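PDB 3L6N: metallo-beta-lactamase from Chryseobacterium indologenes, which hydrolyses the ring of beta-lactam antibiotics, including penicillins, cephalosporins and carbapenems, with zinc as cofactor, and so confers resistance to them. Local coordinates for residues Lys19-Gly22 / Lys27-Ser30; His78-Gly83 / Pro198-Trp203. All blocks are in the same frame, centred on the assembly; numbering follows the deposited sequence. Where two conformers were deposited one is given.

Contact 1: Lys19-Gly22 / Lys27-Ser30; sequences KTFG and KEYS
Gly22 and Tyr29 face each other as an antiparallel hydrogen-bonded pair. Gly22 N donates to Tyr29 O over 3.0 Å, and Tyr29 N returns a shorter bond to Gly22 O, 2.8 Å with an N-H...O angle of 168°. Gly22 adds no side chain on the Tyr29 face, and its O lies at the edge of the phenol ring, near the ring plane. One residue along, Phe21 and Ser30 form a non-hydrogen-bonded pair, where Phe21 CA comes within 3.2 Å of Tyr29 O and Ser30 CA within 3.4 Å of Thr20 O, both CA-H...O contacts. Ser30 sits between the Phe21 ring, whose CE2 is 3.9 Å from Ser30 CB, and the Lys19 chain, which bends past it to a hydrogen bond with Asn32; a small residue probably suits this place, since both neighbours pack against it. Glu28 reaches diagonally to Phe21: with CG anti to its backbone N (chi1 -168°) and the chain extended, its CD lies 3.9 Å from Phe21 CB. On the other face Thr20 bonds Trp49 N through OG1, and Tyr29 touches Trp49. The hairpin lies toward one edge of the seven-stranded mixed sheet, strand 15-24 between 6-7 and 27-38, and 27-38 leading on to 41-45.

Contact 2: His78-Gly83 / Pro198-Trp203; sequences HDDRAG and PGHDEW. With ZN (zinc ion), chain C; ZN (zinc ion), chain B.
The carboxylate of Asp80 and the imidazole of His200 meet at a zinc ion with their planes 29° apart, the two side chains crossing at about a right angle. Asp80 OD2 approaches the ring obliquely, 3.0 Å from His200 NE2, a closeness imposed by the shared metal, which OD2 binds at 2.0 Å and NE2 at 2.1 Å. At the edge of the His200 ring, in its plane, sits a water that also binds this zinc and bridges to the other one, 1.9 Å away. With Asp80 CG between its backbone N and carbonyl carbon (chi1 60°), the carboxylate turns to the metal; OD2 grips zinc while OD1 accepts from the water over 2.7 Å. His78 holds the other zinc through ND1 at 2.0 Å. Next in the chain, Arg81 NE donates to Asp80 O from above the carbonyl plane, 2.8 Å away; its guanidinium also pairs with Asp46 and reaches Asn32 O. Gly199 CA packs 4.1 Å from Arg81 NH1, with no side chain to intervene. Cys158 completes the zinc site of Asp80 and His200, and His76 and His139 that of His78. His76, His78 and Asp80 make up the HxHxD motif of the metallo-beta-lactamase superfamily, and both sites together form the dinuclear centre of subclass B1 enzymes.

Contact 1 is a partly buried hairpin toward one edge of the seven-stranded sheet, held mainly by backbone bonds and by side chains lying across its faces, whereas contact 2 is buried near the centre of the fold and joins two loops, distant in sequence, chiefly through metal. No strand is common to both, yet their centres lie only about 9 Å apart and they touch. Ser30 O accepts a probable hydrogen bond from His200 ND1, 3.1 Å away, on the side of the imidazole remote from zinc, so strand 27-38 probably acts as a second shell, consistent with limiting the rotation of this ligand. Lys19 also packs against Asp201 and Trp203.

Contact 1: Lys19-Gly22 / Lys27-Ser30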
# COMPACT_ATOMS: atom_id res chain seq x y z
N LYS A 19 -1.20 -8.26 6.54
CA LYS A 19 -2.63 -8.22 6.19
C LYS A 19 -3.39 -7.72 7.40
O LYS A 19 -3.12 -8.15 8.51
CB LYS A 19 -3.15 -9.63 5.84
CG LYS A 19 -2.51 -10.31 4.65
CD LYS A 19 -3.19 -11.66 4.38
CE LYS A 19 -4.64 -11.51 3.91
NZ LYS A 19 -4.82 -11.10 2.48
N THR A 20 -4.31 -6.78 7.18
CA THR A 20 -5.23 -6.34 8.24
C THR A 20 -6.67 -6.47 7.77
O THR A 20 -6.94 -6.58 6.57
CB THR A 20 -4.95 -4.89 8.73
OG1 THR A 20 -5.28 -3.94 7.72
CG2 THR A 20 -3.49 -4.74 9.16
N PHE A 21 -7.59 -6.48 8.73
CA PHE A 21 -8.97 -6.83 8.47
C PHE A 21 -9.90 -5.74 8.95
O PHE A 21 -9.61 -5.05 9.94
CB PHE A 21 -9.32 -8.13 9.20
CG PHE A 21 -8.51 -9.30 8.73
CD1 PHE A 21 -7.31 -9.64 9.37
CD2 PHE A 21 -8.93 -10.06 7.64
CE1 PHE A 21 -6.55 -10.72 8.92
CE2 PHE A 21 -8.18 -11.14 7.20
CZ PHE A 21 -6.99 -11.47 7.84
N GLY A 22 -11.02 -5.60 8.25
CA GLY A 22 -12.07 -4.67 8.68
C GLY A 22 -13.43 -5.21 8.29
O GLY A 22 -13.56 -5.88 7.26
N LYS A 27 -19.65 -7.94 6.54
CA LYS A 27 -18.67 -8.91 6.06
C LYS A 27 -17.26 -8.43 6.40
O LYS A 27 -17.00 -7.23 6.41
CB LYS A 27 -18.79 -9.08 4.56
CG LYS A 27 -18.18 -10.36 4.01
CD LYS A 27 -18.24 -10.39 2.49
CE LYS A 27 -18.29 -11.82 1.95
NZ LYS A 27 -17.03 -12.59 2.17
N GLU A 28 -16.37 -9.37 6.70
CA GLU A 28 -14.98 -9.02 6.96
C GLU A 28 -14.16 -9.04 5.66
O GLU A 28 -14.27 -9.97 4.86
CB GLU A 28 -14.36 -9.95 7.99
CG GLU A 28 -13.01 -9.45 8.50
CD GLU A 28 -12.56 -10.20 9.72
OE1 GLU A 28 -12.14 -11.36 9.58
OE2 GLU A 28 -12.62 -9.62 10.83
N TYR A 29 -13.35 -8.00 5.48
CA TYR A 29 -12.51 -7.85 4.30
C TYR A 29 -11.05 -7.73 4.73
O TYR A 29 -10.76 -7.35 5.86
CB TYR A 29 -12.92 -6.61 3.50
CG TYR A 29 -14.31 -6.72 2.90
CD1 TYR A 29 -14.51 -7.36 1.68
CD2 TYR A 29 -15.42 -6.21 3.58
CE1 TYR A 29 -15.78 -7.47 1.12
CE2 TYR A 29 -16.69 -6.32 3.03
CZ TYR A 29 -16.86 -6.94 1.81
OH TYR A 29 -18.12 -7.06 1.26
N SER A 30 -10.15 -8.06 3.81
CA SER A 30 -8.72 -8.01 4.06
C SER A 30 -8.10 -6.93 3.20
O SER A 30 -8.59 -6.63 2.10
CB SER A 30 -8.10 -9.37 3.73
OG SER A 30 -6.84 -9.53 4.34

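Contact 2: His78-Gly83 / Pro198-Trp203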
# COMPACT_ATOMS: atom_id res chain seq x y z
N HIS A 78 -7.39 6.67 0.60
CA HIS A 78 -8.45 5.91 1.27
C HIS A 78 -8.06 5.38 2.64
O HIS A 78 -6.88 5.30 2.99
CB HIS A 78 -8.91 4.76 0.38
CG HIS A 78 -9.75 5.19 -0.79
ND1 HIS A 78 -9.94 4.39 -1.90
CD2 HIS A 78 -10.45 6.32 -1.01
CE1 HIS A 78 -10.75 5.01 -2.74
NE2 HIS A 78 -11.06 6.19 -2.24
N ASP A 79 -9.07 5.01 3.42
CA ASP A 79 -8.88 4.57 4.82
C ASP A 79 -7.93 3.39 5.00
O ASP A 79 -7.25 3.29 6.03
CB ASP A 79 -10.22 4.17 5.43
CG ASP A 79 -11.14 5.35 5.65
OD1 ASP A 79 -12.32 5.07 5.98
OD2 ASP A 79 -10.75 6.52 5.51
N ASP A 80 -7.89 2.49 4.01
CA ASP A 80 -7.03 1.30 4.06
C ASP A 80 -5.62 1.59 3.56
O ASP A 80 -4.80 0.68 3.44
CB ASP A 80 -7.65 0.13 3.25
CG ASP A 80 -7.86 0.46 1.79
OD1 ASP A 80 -8.43 1.52 1.48
OD2 ASP A 80 -7.47 -0.36 0.92
N ARG A 81 -5.33 2.87 3.31
CA ARG A 81 -4.06 3.27 2.72
C ARG A 81 -3.43 4.36 3.58
O ARG A 81 -2.68 4.06 4.51
CB ARG A 81 -4.27 3.71 1.27
CG ARG A 81 -4.99 2.68 0.39
CD ARG A 81 -4.04 1.62 -0.15
NE ARG A 81 -3.71 0.59 0.83
CZ ARG A 81 -3.11 -0.56 0.52
NH1 ARG A 81 -2.78 -0.82 -0.73
NH2 ARG A 81 -2.83 -1.44 1.48
N ALA A 82 -3.76 5.62 3.31
CA ALA A 82 -3.32 6.72 4.19
C ALA A 82 -3.91 6.61 5.59
O ALA A 82 -3.25 6.93 6.58
CB ALA A 82 -3.67 8.08 3.58
N GLY A 83 -5.16 6.18 5.67
CA GLY A 83 -5.87 6.16 6.95
C GLY A 83 -5.86 7.54 7.59
O GLY A 83 -6.04 8.56 6.91
N PRO A 198 -1.38 -7.33 -4.60
CA PRO A 198 -2.65 -6.62 -4.77
C PRO A 198 -3.13 -6.00 -3.46
O PRO A 198 -2.80 -6.51 -2.37
CB PRO A 198 -3.61 -7.74 -5.21
CG PRO A 198 -3.09 -8.97 -4.51
CD PRO A 198 -1.57 -8.78 -4.40
N GLY A 199 -3.89 -4.92 -3.55
CA GLY A 199 -4.33 -4.19 -2.36
C GLY A 199 -5.23 -4.96 -1.41
O GLY A 199 -5.16 -4.78 -0.20
N HIS A 200 -6.08 -5.83 -1.97
CA HIS A 200 -7.06 -6.57 -1.19
C HIS A 200 -7.06 -8.05 -1.55
O HIS A 200 -6.63 -8.42 -2.63
CB HIS A 200 -8.46 -6.00 -1.44
CG HIS A 200 -8.62 -4.57 -1.02
ND1 HIS A 200 -8.95 -4.21 0.27
CD2 HIS A 200 -8.50 -3.42 -1.72
CE1 HIS A 200 -9.03 -2.90 0.34
NE2 HIS A 200 -8.76 -2.39 -0.85
N ASP A 201 -7.56 -8.87 -0.62
CA ASP A 201 -7.79 -10.30 -0.85
C ASP A 201 -6.48 -11.09 -0.95
O ASP A 201 -5.47 -10.68 -0.37
CB ASP A 201 -8.73 -10.51 -2.06
CG ASP A 201 -9.91 -9.52 -2.07
OD1 ASP A 201 -10.69 -9.50 -1.10
OD2 ASP A 201 -10.06 -8.75 -3.06
N GLU A 202 -6.49 -12.22 -1.65
CA GLU A 202 -5.32 -13.09 -1.75
C GLU A 202 -4.15 -12.46 -2.49
O GLU A 202 -4.30 -12.02 -3.64
CB GLU A 202 -5.70 -14.41 -2.43
CG GLU A 202 -6.17 -15.49 -1.48
CD GLU A 202 -5.00 -16.13 -0.72
OE1 GLU A 202 -5.26 -16.76 0.32
OE2 GLU A 202 -3.84 -15.99 -1.16
N TRP A 203 -2.97 -12.42 -1.86
CA TRP A 203 -1.76 -11.93 -2.53
C TRP A 203 -0.94 -13.05 -3.16
O TRP A 203 -0.13 -12.80 -4.05
CB TRP A 203 -0.89 -11.08 -1.60
CG TRP A 203 -0.32 -11.82 -0.42
CD1 TRP A 203 -0.85 -11.90 0.84
CD2 TRP A 203 0.90 -12.59 -0.39
NE1 TRP A 203 -0.04 -12.67 1.65
CE2 TRP A 203 1.03 -13.10 0.92
CE3 TRP A 203 1.88 -12.89 -1.34
CZ2 TRP A 203 2.12 -13.90 1.30
CZ3 TRP A 203 2.95 -13.69 -0.97
CH2 TRP A 203 3.07 -14.18 0.34
ZN ZN C . -7.86 -0.48 -1.09
ZN ZN B . -8.92 2.73 -2.42
O HOH W 1 -8.90 1.32 -1.13